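Nitroreductase family protein (Clostridium novyi, PDB 3G14) probably acts as an oxidoreductase of the nitroreductase family, whose members typically use flavin mononucleotide as cofactor. Local coordinates at residues Lys9-Ile14 / Gly114-Gly119; Ser13-Glu18 / Thr68-Glu73; Arg36-Lys41 / Thr104-Glu109; His110-Ala115 / Tyr120-Ile125; Asp168-Leu173 / Ser181-Asn186. All blocks are in the same frame, centred on the assembly; numbering follows the deposited sequence. Where two conformers were deposited one is given.

Contact 1: Lys9-Ile14 / Gly114-Gly119; sequences KKRKSI and GATDEG. With SO4 (sulfate ion), chain E.
R11 and T116 form the close-packed side of this contact, their CA atoms 5.8 Å apart where the chain leaves helix 4-10 and passes the end of helix 99-117. The methyl CG2 of T116 lies 3.8 Å from the backbone N of R11, and T116 OG1 sits 3.7 Å from R11 CG. That hydroxyl is bonded to V112 O one turn back in its own helix; toward R11 it meets just the carbons CB and CG. Beyond CG the arginine chain bends twice and carries its guanidinium away from T116 to a sulfate ion. NH1 donates to sulfate O4 at 2.9 Å and NH2 to O2 at 3.1 Å, with the anion in the plane of the group at its edge. S13 completes the grip: its backbone N reaches sulfate O3 at 2.8 Å, nearly straight at 173°, and its OG bonds O4. An R-x-S sequence just after the first helix is where nitroreductases commonly hold the FMN phosphate, and the sulfate is consistent with that site. NH2 also donates to R36 O of the second subunit. The looser, solvent-facing side belongs to K10. With CG anti to the backbone N (chi1 177°), its chain runs past T116, CG lying 3.9 Å from CG2, and a bend at chi4 brings NZ to 3.2 Å from T116 O. G119 ends helix 99-117 in a Schellman motif.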
# COMPACT_ATOMS: atom_id res chain seq x y z
N LYS B 9 14.72 1.69 -2.53
CA LYS B 9 15.55 1.44 -3.70
C LYS B 9 15.90 -0.02 -3.85
O LYS B 9 16.01 -0.51 -4.98
CB LYS B 9 16.83 2.28 -3.68
CG LYS B 9 16.60 3.75 -3.92
CD LYS B 9 17.89 4.51 -3.91
CE LYS B 9 17.64 5.98 -3.84
NZ LYS B 9 18.92 6.76 -3.88
N LYS B 10 16.10 -0.72 -2.74
CA LYS B 10 16.57 -2.12 -2.80
C LYS B 10 15.44 -3.10 -3.12
O LYS B 10 15.69 -4.18 -3.63
CB LYS B 10 17.26 -2.51 -1.49
CG LYS B 10 17.73 -3.98 -1.42
CD LYS B 10 18.90 -4.20 -0.48
CE LYS B 10 18.98 -5.66 0.07
NZ LYS B 10 17.91 -6.03 1.13
N ARG B 11 14.20 -2.73 -2.79
CA ARG B 11 13.08 -3.63 -2.98
C ARG B 11 12.97 -4.05 -4.44
O ARG B 11 12.91 -3.21 -5.31
CB ARG B 11 11.76 -2.99 -2.56
CG ARG B 11 10.58 -3.97 -2.62
CD ARG B 11 9.30 -3.31 -3.10
NE ARG B 11 9.45 -2.57 -4.33
CZ ARG B 11 9.48 -3.10 -5.56
NH1 ARG B 11 9.40 -4.43 -5.77
NH2 ARG B 11 9.61 -2.28 -6.59
N LYS B 12 12.92 -5.35 -4.69
CA LYS B 12 12.62 -5.86 -6.02
C LYS B 12 11.83 -7.15 -5.95
O LYS B 12 11.80 -7.80 -4.90
CB LYS B 12 13.90 -6.06 -6.83
CG LYS B 12 14.87 -7.04 -6.23
CD LYS B 12 16.32 -6.81 -6.70
CE LYS B 12 16.52 -7.16 -8.18
NZ LYS B 12 15.81 -8.43 -8.60
N SER B 13 11.22 -7.54 -7.06
CA SER B 13 10.51 -8.82 -7.10
C SER B 13 11.54 -9.95 -7.22
O SER B 13 12.34 -9.98 -8.13
CB SER B 13 9.53 -8.87 -8.27
OG SER B 13 8.61 -7.84 -8.14
N ILE B 14 11.52 -10.85 -6.25
CA ILE B 14 12.50 -11.90 -6.18
C ILE B 14 11.77 -13.21 -6.40
O ILE B 14 10.65 -13.43 -5.88
CB ILE B 14 13.25 -11.90 -4.82
CG1 ILE B 14 14.10 -10.62 -4.64
CG2 ILE B 14 14.12 -13.16 -4.69
CD1 ILE B 14 15.19 -10.45 -5.66
N GLY B 114 9.18 -4.09 4.78
CA GLY B 114 9.80 -4.59 5.99
C GLY B 114 10.68 -5.82 5.75
O GLY B 114 11.78 -5.92 6.30
N ALA B 115 10.20 -6.74 4.90
CA ALA B 115 11.03 -7.90 4.47
C ALA B 115 12.35 -7.45 3.89
O ALA B 115 13.39 -7.98 4.24
CB ALA B 115 10.30 -8.77 3.44
N THR B 116 12.29 -6.49 2.96
CA THR B 116 13.48 -5.93 2.35
C THR B 116 14.46 -5.38 3.40
O THR B 116 15.66 -5.68 3.37
CB THR B 116 13.12 -4.80 1.36
OG1 THR B 116 12.15 -5.28 0.42
CG2 THR B 116 14.39 -4.29 0.66
N ASP B 117 13.93 -4.57 4.32
CA ASP B 117 14.68 -4.06 5.48
C ASP B 117 15.37 -5.15 6.31
O ASP B 117 16.46 -4.90 6.84
CB ASP B 117 13.71 -3.23 6.35
CG ASP B 117 14.33 -2.67 7.59
OD1 ASP B 117 15.25 -1.85 7.48
OD2 ASP B 117 13.89 -3.06 8.69
N GLU B 118 14.73 -6.30 6.46
CA GLU B 118 15.26 -7.43 7.25
C GLU B 118 16.12 -8.40 6.43
O GLU B 118 16.60 -9.40 6.95
CB GLU B 118 14.11 -8.19 7.94
CG GLU B 118 13.24 -7.38 8.92
CD GLU B 118 13.98 -6.75 10.08
OE1 GLU B 118 15.05 -7.25 10.44
OE2 GLU B 118 13.45 -5.76 10.63
N GLY B 119 16.33 -8.08 5.15
CA GLY B 119 17.25 -8.83 4.31
C GLY B 119 16.60 -9.99 3.60
O GLY B 119 17.28 -10.95 3.19
S SO4 E . 10.21 -4.86 -9.51
O1 SO4 E . 9.77 -5.06 -10.88
O2 SO4 E . 10.64 -3.48 -9.29
O3 SO4 E . 11.37 -5.71 -9.23
O4 SO4 E . 9.09 -5.14 -8.61

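Contact 2: Ser13-Glu18 / Thr68-Glu73; sequences SIKKFE and TSAASE. With SO4 (sulfate ion), chain E.
K15 lays its aliphatic chain against the first turn of helix 70-77, with CD 4.0 Å from A70 CB and 3.8 Å from A70 O. A bend at chi2 (-76°) folds the chain over that turn instead of letting it run straight outward, and the ammonium end comes to rest beside A71, NZ being 3.6 Å from its CB. Across these two segments the side chain meets the two alanines, CD at A70 and NZ at A71, and it also lies on C123; no hydrogen bond joins the segments directly. The polar link goes through one water, which donates to K15 O at 2.6 Å and to A70 O at 2.9 Å. Two carbonyls that could not bond each other are thereby joined, one from the loop and one from the helix. The start of the helix is tied within itself: S69, at the N-cap position, makes no capping bond with its side chain and instead donates from OG to E73 OE2 at 2.8 Å, arriving from above the carboxylate plane. K16 NZ stays 5.1 Å from E73 OE1, a distant pairing of opposite charges. Further along, I14 CG2 rests on one face of the F17 ring, toward its rim. I14, K16 and E18 make backbone bonds to T122, K155 and V153. The loop that carries S13 and its sulfate, consistent with the FMN phosphate site of nitroreductases, thus continues past the first turn of helix 70-77.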
# COMPACT_ATOMS: atom_id res chain seq x y z
N SER B 13 11.22 -7.54 -7.06
CA SER B 13 10.51 -8.82 -7.10
C SER B 13 11.54 -9.95 -7.22
O SER B 13 12.34 -9.98 -8.13
CB SER B 13 9.53 -8.87 -8.27
OG SER B 13 8.61 -7.84 -8.14
N ILE B 14 11.52 -10.85 -6.25
CA ILE B 14 12.50 -11.90 -6.18
C ILE B 14 11.77 -13.21 -6.40
O ILE B 14 10.65 -13.43 -5.88
CB ILE B 14 13.25 -11.90 -4.82
CG1 ILE B 14 14.10 -10.62 -4.64
CG2 ILE B 14 14.12 -13.16 -4.69
CD1 ILE B 14 15.19 -10.45 -5.66
N LYS B 15 12.37 -14.06 -7.22
CA LYS B 15 11.75 -15.34 -7.59
C LYS B 15 12.61 -16.51 -7.20
O LYS B 15 12.14 -17.65 -7.29
CB LYS B 15 11.48 -15.40 -9.10
CG LYS B 15 10.52 -14.34 -9.58
CD LYS B 15 9.11 -14.67 -9.22
CE LYS B 15 8.16 -13.65 -9.86
NZ LYS B 15 6.80 -13.76 -9.29
N LYS B 16 13.85 -16.24 -6.76
CA LYS B 16 14.81 -17.27 -6.46
C LYS B 16 15.37 -17.03 -5.08
O LYS B 16 15.85 -15.93 -4.78
CB LYS B 16 15.89 -17.31 -7.53
CG LYS B 16 15.31 -17.91 -8.82
CD LYS B 16 16.27 -17.86 -9.97
CE LYS B 16 15.72 -18.68 -11.15
NZ LYS B 16 15.21 -20.06 -10.78
N PHE B 17 15.27 -18.07 -4.26
CA PHE B 17 15.48 -18.01 -2.82
C PHE B 17 16.36 -19.14 -2.33
O PHE B 17 16.33 -20.25 -2.86
CB PHE B 17 14.14 -18.13 -2.10
CG PHE B 17 13.26 -16.95 -2.30
CD1 PHE B 17 13.44 -15.81 -1.55
CD2 PHE B 17 12.25 -16.98 -3.24
CE1 PHE B 17 12.65 -14.73 -1.72
CE2 PHE B 17 11.45 -15.91 -3.42
CZ PHE B 17 11.62 -14.78 -2.69
N GLU B 18 17.11 -18.84 -1.27
CA GLU B 18 17.86 -19.84 -0.55
C GLU B 18 16.84 -20.56 0.32
O GLU B 18 15.75 -20.04 0.55
CB GLU B 18 18.95 -19.20 0.33
CG GLU B 18 19.86 -18.16 -0.35
CD GLU B 18 20.90 -18.76 -1.32
OE1 GLU B 18 20.75 -19.94 -1.74
OE2 GLU B 18 21.86 -18.02 -1.67
N THR B 68 3.78 -17.55 -16.70
CA THR B 68 4.99 -18.36 -16.48
C THR B 68 4.95 -19.02 -15.11
O THR B 68 4.20 -18.59 -14.26
CB THR B 68 6.27 -17.53 -16.59
OG1 THR B 68 6.42 -16.69 -15.45
CG2 THR B 68 6.23 -16.67 -17.83
N SER B 69 5.77 -20.06 -14.89
CA SER B 69 5.80 -20.75 -13.59
C SER B 69 6.67 -20.08 -12.49
O SER B 69 6.78 -20.62 -11.39
CB SER B 69 6.24 -22.20 -13.81
OG SER B 69 7.55 -22.19 -14.34
N ALA B 70 7.21 -18.89 -12.74
CA ALA B 70 8.19 -18.27 -11.85
C ALA B 70 7.59 -18.02 -10.44
O ALA B 70 8.23 -18.31 -9.42
CB ALA B 70 8.77 -16.99 -12.46
N ALA B 71 6.36 -17.49 -10.39
CA ALA B 71 5.70 -17.22 -9.11
C ALA B 71 5.42 -18.52 -8.32
O ALA B 71 5.70 -18.61 -7.12
CB ALA B 71 4.36 -16.40 -9.34
N SER B 72 4.89 -19.53 -9.02
CA SER B 72 4.59 -20.83 -8.41
C SER B 72 5.87 -21.38 -7.83
O SER B 72 5.87 -21.83 -6.68
CB SER B 72 4.03 -21.80 -9.46
OG SER B 72 2.69 -21.47 -9.78
N GLU B 73 6.97 -21.29 -8.58
CA GLU B 73 8.26 -21.84 -8.11
C GLU B 73 8.82 -21.06 -6.92
O GLU B 73 9.39 -21.69 -6.02
CB GLU B 73 9.28 -21.91 -9.24
CG GLU B 73 8.83 -22.89 -10.29
CD GLU B 73 9.60 -22.83 -11.56
OE1 GLU B 73 10.65 -22.14 -11.60
OE2 GLU B 73 9.17 -23.54 -12.50
S SO4 E . 10.21 -4.86 -9.51
O1 SO4 E . 9.77 -5.06 -10.88
O2 SO4 E . 10.64 -3.48 -9.29
O3 SO4 E . 11.37 -5.71 -9.23
O4 SO4 E . 9.09 -5.14 -8.61
O HOH W 1 11.04 -18.84 -9.36

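Contact 3: Arg36-Lys41 / Thr104-Glu109; sequences RAPSWK and TAIAME
The loop after helix 24-35 carries the A-P-S sequence that in many nitroreductases helps to line the flavin pocket at the dimer interface, and here A37 and P38 seat it on the long central helix 99-117. A37 comes down on the helix with its methyl. Its CB is 4.0 Å from I106 CG2, 4.0 Å from A107 CA and 4.2 Å from A107 CB, so that it straddles two consecutive residues of the turn. Small side chains let the backbones come close, and the CA atoms of A37 and A107 are 5.5 Å apart. P38 meets the helix through CD and CG: CD lies 3.7 Å from I106 CG2 and CG slightly farther. I106 places that methyl anti to its backbone N, while its other branch, extended at chi2 (172°), takes CD1 to 3.9 Å from P38 O. The isoleucine therefore touches both the ring and the carbonyl of the proline. Farther along the loop, W40 N bonds D103 OD2, a second anchor on the same helix, and K41 CG lies over the centre of the W40 ring. From the second subunit, W124 packs on I106 and E109 on P38. Between the two segments themselves no hydrogen bond or charge pair forms; the joining is by van der Waals packing of buried methyls and a proline ring, and the directional bond to this helix comes further along, at W40.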
# COMPACT_ATOMS: atom_id res chain seq x y z
N ARG B 36 1.32 -1.46 12.13
CA ARG B 36 1.43 0.01 12.28
C ARG B 36 0.96 0.77 11.04
O ARG B 36 1.10 2.00 10.96
CB ARG B 36 2.87 0.37 12.60
CG ARG B 36 3.30 -0.05 13.98
CD ARG B 36 4.78 0.18 14.11
NE ARG B 36 5.34 -0.41 15.32
CZ ARG B 36 5.34 0.14 16.53
NH1 ARG B 36 4.82 1.34 16.76
NH2 ARG B 36 5.92 -0.51 17.53
N ALA B 37 0.39 0.06 10.07
CA ALA B 37 -0.05 0.69 8.82
C ALA B 37 -1.30 1.53 9.13
O ALA B 37 -2.08 1.17 10.04
CB ALA B 37 -0.35 -0.36 7.78
N PRO B 38 -1.52 2.62 8.36
CA PRO B 38 -2.79 3.37 8.46
C PRO B 38 -3.92 2.57 7.82
O PRO B 38 -3.68 1.81 6.87
CB PRO B 38 -2.54 4.64 7.62
CG PRO B 38 -1.53 4.24 6.60
CD PRO B 38 -0.65 3.16 7.29
N SER B 39 -5.13 2.75 8.32
CA SER B 39 -6.31 2.12 7.74
C SER B 39 -7.51 3.04 7.95
O SER B 39 -7.51 3.92 8.83
CB SER B 39 -6.57 0.75 8.37
OG SER B 39 -6.86 0.90 9.74
N TRP B 40 -8.52 2.83 7.13
CA TRP B 40 -9.72 3.66 7.20
C TRP B 40 -10.39 3.45 8.55
O TRP B 40 -10.65 2.32 8.96
CB TRP B 40 -10.67 3.32 6.05
CG TRP B 40 -11.81 4.26 5.94
CD1 TRP B 40 -11.79 5.54 5.46
CD2 TRP B 40 -13.14 3.99 6.31
NE1 TRP B 40 -13.04 6.09 5.52
CE2 TRP B 40 -13.89 5.16 6.05
CE3 TRP B 40 -13.77 2.88 6.87
CZ2 TRP B 40 -15.25 5.23 6.30
CZ3 TRP B 40 -15.13 2.96 7.12
CH2 TRP B 40 -15.86 4.12 6.84
N LYS B 41 -10.63 4.55 9.25
CA LYS B 41 -11.21 4.55 10.60
C LYS B 41 -10.43 3.68 11.61
O LYS B 41 -10.99 3.22 12.61
CB LYS B 41 -12.71 4.22 10.53
CG LYS B 41 -13.53 5.36 9.89
CD LYS B 41 -15.02 5.12 9.98
CE LYS B 41 -15.85 6.29 9.43
NZ LYS B 41 -15.56 7.55 10.13
N THR B 104 -5.75 -3.28 2.84
CA THR B 104 -4.95 -4.50 2.83
C THR B 104 -3.70 -4.28 1.95
O THR B 104 -2.62 -4.77 2.31
CB THR B 104 -5.78 -5.74 2.36
OG1 THR B 104 -6.98 -5.83 3.13
CG2 THR B 104 -4.98 -7.07 2.51
N ALA B 105 -3.82 -3.54 0.83
CA ALA B 105 -2.63 -3.25 -0.03
C ALA B 105 -1.55 -2.46 0.75
O ALA B 105 -0.32 -2.76 0.66
CB ALA B 105 -3.01 -2.47 -1.35
N ILE B 106 -2.01 -1.48 1.49
CA ILE B 106 -1.15 -0.63 2.35
C ILE B 106 -0.36 -1.53 3.27
O ILE B 106 0.87 -1.48 3.33
CB ILE B 106 -1.97 0.42 3.17
CG1 ILE B 106 -2.63 1.49 2.29
CG2 ILE B 106 -1.08 1.18 4.20
CD1 ILE B 106 -3.62 2.43 3.04
N ALA B 107 -1.07 -2.40 4.00
CA ALA B 107 -0.43 -3.26 5.01
C ALA B 107 0.52 -4.28 4.38
O ALA B 107 1.62 -4.52 4.90
CB ALA B 107 -1.50 -3.98 5.92
N MSE B 108 0.09 -4.87 3.27
CA MSE B 108 0.96 -5.78 2.54
C MSE B 108 2.23 -5.08 2.01
O MSE B 108 3.29 -5.70 1.96
CB MSE B 108 0.18 -6.45 1.38
CG MSE B 108 0.97 -7.54 0.71
SE MSE B 108 1.56 -9.03 1.93
CE MSE B 108 0.59 -10.37 0.82
N GLU B 109 2.16 -3.80 1.63
CA GLU B 109 3.40 -3.11 1.20
C GLU B 109 4.33 -2.88 2.42
O GLU B 109 5.57 -2.82 2.26
CB GLU B 109 3.10 -1.81 0.45
CG GLU B 109 4.33 -1.12 -0.18
CD GLU B 109 5.05 -1.97 -1.22
OE1 GLU B 109 4.59 -3.13 -1.46
OE2 GLU B 109 6.07 -1.48 -1.77

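Contact 4: His110-Ala115 / Tyr120-Ile125; sequences HIVLGA and YGTCWI
A115 accepts the hydrogen bond that turns the chain back after helix 99-117: Y120 N donates to A115 O at 2.8 Å, approaching from above the carbonyl plane, 37° out of it. A second polar tie is a water that donates to Y120 O at 2.9 Å, is hydrogen-bonded to T122 OG1 at 2.7 Å and gives V112 O a weak, long bond. Chi1 of 48° puts T122 OG1 between the backbone N and the carbonyl carbon, facing the water, and leaves CG2 to meet A115 CB at 3.5 Å. Van der Waals contacts bring V112 CG1 onto T122 OG1 and V112 CG2 to 3.6 Å from W124 NE1. The apolar pairs are V112 CG2 with W124 CD1 and A115 CB with Y120 CB, each at 4.0 Å. The indole nitrogen is bonded to E109 OE1, on the same helix one turn before V112. T122 meets T149 and W124 rests on A147 of strand 144-151, while from the helix A115 reaches L151 of that strand and I111 packs against helix 24-35.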
# COMPACT_ATOMS: atom_id res chain seq x y z
N HIS B 110 3.76 -2.72 3.63
CA HIS B 110 4.57 -2.68 4.84
C HIS B 110 5.29 -4.03 5.05
O HIS B 110 6.48 -4.05 5.44
CB HIS B 110 3.73 -2.27 6.09
CG HIS B 110 3.43 -0.80 6.17
ND1 HIS B 110 3.42 -0.10 7.37
CD2 HIS B 110 3.05 0.09 5.22
CE1 HIS B 110 3.11 1.17 7.12
NE2 HIS B 110 2.87 1.30 5.84
N ILE B 111 4.60 -5.13 4.77
CA ILE B 111 5.21 -6.50 4.84
C ILE B 111 6.39 -6.56 3.88
O ILE B 111 7.52 -6.92 4.26
CB ILE B 111 4.22 -7.61 4.41
CG1 ILE B 111 3.00 -7.68 5.36
CG2 ILE B 111 4.92 -8.99 4.35
CD1 ILE B 111 3.30 -8.21 6.72
N VAL B 112 6.11 -6.19 2.63
CA VAL B 112 7.09 -6.24 1.55
C VAL B 112 8.30 -5.35 1.84
O VAL B 112 9.46 -5.79 1.76
CB VAL B 112 6.41 -5.93 0.17
CG1 VAL B 112 7.43 -5.51 -0.91
CG2 VAL B 112 5.52 -7.10 -0.26
N LEU B 113 8.05 -4.09 2.19
CA LEU B 113 9.17 -3.22 2.51
C LEU B 113 9.92 -3.64 3.78
O LEU B 113 11.16 -3.56 3.87
CB LEU B 113 8.69 -1.78 2.60
CG LEU B 113 8.18 -1.16 1.33
CD1 LEU B 113 7.53 0.16 1.69
CD2 LEU B 113 9.34 -1.00 0.25
N GLY B 114 9.18 -4.09 4.78
CA GLY B 114 9.80 -4.59 5.99
C GLY B 114 10.68 -5.82 5.75
O GLY B 114 11.78 -5.92 6.30
N ALA B 115 10.20 -6.74 4.90
CA ALA B 115 11.03 -7.90 4.47
C ALA B 115 12.35 -7.45 3.89
O ALA B 115 13.39 -7.98 4.24
CB ALA B 115 10.30 -8.77 3.44
N TYR B 120 15.27 -9.90 3.46
CA TYR B 120 14.46 -10.91 2.80
C TYR B 120 13.84 -10.40 1.50
O TYR B 120 13.43 -9.26 1.40
CB TYR B 120 13.35 -11.41 3.75
CG TYR B 120 13.86 -12.10 5.01
CD1 TYR B 120 14.81 -13.11 4.94
CD2 TYR B 120 13.36 -11.74 6.26
CE1 TYR B 120 15.28 -13.73 6.10
CE2 TYR B 120 13.81 -12.35 7.43
CZ TYR B 120 14.78 -13.34 7.35
OH TYR B 120 15.22 -13.95 8.50
N GLY B 121 13.78 -11.29 0.52
CA GLY B 121 13.07 -11.07 -0.73
C GLY B 121 11.57 -11.38 -0.62
O GLY B 121 11.15 -12.20 0.17
N THR B 122 10.80 -10.70 -1.47
CA THR B 122 9.36 -10.94 -1.61
C THR B 122 8.98 -10.81 -3.08
O THR B 122 9.79 -10.41 -3.94
CB THR B 122 8.54 -9.89 -0.82
OG1 THR B 122 9.05 -8.60 -1.13
CG2 THR B 122 8.60 -10.14 0.68
N CYS B 123 7.74 -11.17 -3.39
CA CYS B 123 7.23 -10.98 -4.73
C CYS B 123 5.73 -10.89 -4.65
O CYS B 123 5.08 -11.83 -4.21
CB CYS B 123 7.65 -12.15 -5.63
SG CYS B 123 7.19 -11.90 -7.36
N TRP B 124 5.16 -9.74 -5.02
CA TRP B 124 3.68 -9.60 -5.02
C TRP B 124 3.03 -10.59 -5.95
O TRP B 124 3.34 -10.65 -7.13
CB TRP B 124 3.28 -8.21 -5.44
CG TRP B 124 3.24 -7.18 -4.37
CD1 TRP B 124 4.28 -6.38 -3.96
CD2 TRP B 124 2.08 -6.73 -3.67
NE1 TRP B 124 3.85 -5.50 -2.99
CE2 TRP B 124 2.51 -5.71 -2.77
CE3 TRP B 124 0.75 -7.13 -3.65
CZ2 TRP B 124 1.63 -5.06 -1.90
CZ3 TRP B 124 -0.14 -6.46 -2.80
CH2 TRP B 124 0.31 -5.44 -1.94
N ILE B 125 2.10 -11.39 -5.43
CA ILE B 125 1.29 -12.29 -6.29
C ILE B 125 -0.19 -12.09 -6.02
O ILE B 125 -0.66 -12.31 -4.88
CB ILE B 125 1.69 -13.79 -6.04
CG1 ILE B 125 3.19 -14.04 -6.29
CG2 ILE B 125 0.73 -14.77 -6.83
CD1 ILE B 125 3.77 -15.32 -5.62
O HOH W 2 11.42 -7.83 -0.16

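Contact 5: Asp168-Leu173 / Ser181-Asn186; sequences DMDEYL and SFMESN
D170 starts its side chain against a selenomethionine, CB lying 3.9 Å from M183 SE. Chi1 of 180° sets CG anti to the backbone N and swings the carboxylate over to S181 and E184. S181 OG lies 2.5 Å from OD1, a hydrogen bond so short that its exact length is doubtful, and a water also lies 2.6 Å from OD1, well placed to donate to it. OD2 lies only 2.6 Å from E184 OE2, the carboxylate planes 49° apart; one of the two acids probably carries a proton and donates it to the other. S181 OG has a second task, accepting from E184 N in an ST motif at the head of the type I turn F182-S185. These residues flank strand 173-175, the outermost strand of this chain's mixed sheet on that side, parallel to strand 46-51, so the contact folds the chain after that strand back onto the short 3-10 segment before it. L173 O takes F182 N at 3.0 Å, close to straight at 174°. Their side chains point the same way, L173 CG being 3.6 Å from F182 CB, and both pack on helix 24-35. M169 crosses M183 at about a right angle, with M169 CG 3.4 Å from M183 SE. Just ahead of the 3-10 turn, D168 OD1 accepts from D170 N in an Asx turn.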
# COMPACT_ATOMS: atom_id res chain seq x y z
N ASP B 168 -3.02 -6.21 19.18
CA ASP B 168 -2.25 -7.39 19.52
C ASP B 168 -2.07 -8.21 18.26
O ASP B 168 -3.04 -8.79 17.80
CB ASP B 168 -2.95 -8.24 20.58
CG ASP B 168 -2.15 -9.47 20.97
OD1 ASP B 168 -0.98 -9.64 20.48
OD2 ASP B 168 -2.68 -10.27 21.77
N MSE B 169 -0.84 -8.28 17.72
CA MSE B 169 -0.61 -8.98 16.43
C MSE B 169 -1.04 -10.44 16.52
O MSE B 169 -1.35 -11.04 15.51
CB MSE B 169 0.86 -8.92 15.95
CG MSE B 169 1.79 -10.03 16.45
SE MSE B 169 3.62 -9.90 15.71
CE MSE B 169 3.38 -8.10 15.24
N ASP B 170 -1.08 -11.01 17.73
CA ASP B 170 -1.52 -12.39 17.88
C ASP B 170 -2.93 -12.61 17.32
O ASP B 170 -3.18 -13.67 16.74
CB ASP B 170 -1.40 -12.85 19.34
CG ASP B 170 -1.84 -14.28 19.53
OD1 ASP B 170 -1.28 -15.19 18.90
OD2 ASP B 170 -2.78 -14.46 20.32
N GLU B 171 -3.81 -11.61 17.42
CA GLU B 171 -5.17 -11.69 16.83
C GLU B 171 -5.18 -11.63 15.28
O GLU B 171 -6.23 -11.82 14.66
CB GLU B 171 -6.03 -10.52 17.31
N TYR B 172 -4.04 -11.33 14.67
CA TYR B 172 -3.99 -11.00 13.24
C TYR B 172 -3.00 -11.85 12.46
O TYR B 172 -2.78 -11.57 11.29
CB TYR B 172 -3.67 -9.52 13.05
CG TYR B 172 -4.70 -8.58 13.63
CD1 TYR B 172 -5.81 -8.18 12.89
CD2 TYR B 172 -4.55 -8.09 14.94
CE1 TYR B 172 -6.77 -7.31 13.44
CE2 TYR B 172 -5.50 -7.21 15.49
CZ TYR B 172 -6.61 -6.85 14.73
OH TYR B 172 -7.55 -6.00 15.27
N LEU B 173 -2.43 -12.86 13.10
CA LEU B 173 -1.38 -13.70 12.53
C LEU B 173 -1.61 -15.18 12.84
O LEU B 173 -1.63 -15.62 14.00
CB LEU B 173 -0.04 -13.29 13.09
CG LEU B 173 1.21 -13.90 12.44
CD1 LEU B 173 1.40 -13.38 11.05
CD2 LEU B 173 2.36 -13.49 13.40
N SER B 181 -3.48 -19.60 15.78
CA SER B 181 -2.51 -18.61 16.22
C SER B 181 -1.05 -18.97 15.91
O SER B 181 -0.55 -20.03 16.31
CB SER B 181 -2.65 -18.44 17.73
OG SER B 181 -1.66 -17.57 18.24
N PHE B 182 -0.36 -18.06 15.22
CA PHE B 182 1.07 -18.23 14.96
C PHE B 182 1.82 -18.19 16.31
O PHE B 182 2.64 -19.07 16.62
CB PHE B 182 1.63 -17.12 14.06
CG PHE B 182 3.10 -17.25 13.81
CD1 PHE B 182 3.58 -18.03 12.75
CD2 PHE B 182 4.03 -16.63 14.65
CE1 PHE B 182 4.95 -18.17 12.53
CE2 PHE B 182 5.41 -16.76 14.43
CZ PHE B 182 5.87 -17.53 13.38
N MSE B 183 1.57 -17.15 17.07
CA MSE B 183 2.43 -16.90 18.23
C MSE B 183 2.18 -17.85 19.38
O MSE B 183 3.08 -18.05 20.20
CB MSE B 183 2.33 -15.46 18.72
CG MSE B 183 3.03 -14.41 17.82
SE MSE B 183 2.37 -12.76 18.42
CE MSE B 183 3.47 -12.66 20.05
N GLU B 184 1.00 -18.44 19.46
CA GLU B 184 0.69 -19.36 20.55
C GLU B 184 1.02 -20.79 20.19
O GLU B 184 0.92 -21.67 21.03
CB GLU B 184 -0.79 -19.27 20.92
CG GLU B 184 -1.26 -17.89 21.36
CD GLU B 184 -2.76 -17.86 21.53
OE1 GLU B 184 -3.30 -18.81 22.14
OE2 GLU B 184 -3.42 -16.90 21.06
N SER B 185 1.39 -21.06 18.94
CA SER B 185 1.64 -22.43 18.52
C SER B 185 3.12 -22.82 18.64
O SER B 185 4.02 -21.97 18.57
CB SER B 185 1.15 -22.66 17.08
OG SER B 185 -0.27 -22.59 17.03
N ASN B 186 3.36 -24.11 18.86
CA ASN B 186 4.69 -24.69 18.69
C ASN B 186 4.90 -24.85 17.19
O ASN B 186 4.68 -25.94 16.63
CB ASN B 186 4.79 -26.04 19.41
O HOH W 3 -0.48 -15.18 16.43

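From the N terminus, contact 1 closes the longest loop, bringing the end of helix 4-10 to the end of helix 99-117. Contact 2 leaves from the same N-terminal stretch, sharing S13 and I14, and closes sooner, on helix 70-77. Contact 3 ties the loop after helix 24-35 to helix 99-117; it is nested inside the loop of contact 1 and crosses contact 2. Contact 4 opens on helix 99-117, sharing G114 and A115 with the closing segment of contact 1, and makes a short turn toward strand 144-151; I14 then meets T122 at the backbone. Contacts 1, 3 and 4 all reach the second subunit. Contact 5 follows in series, touching none of the others and tying the segments on the two sides of strand 173-175.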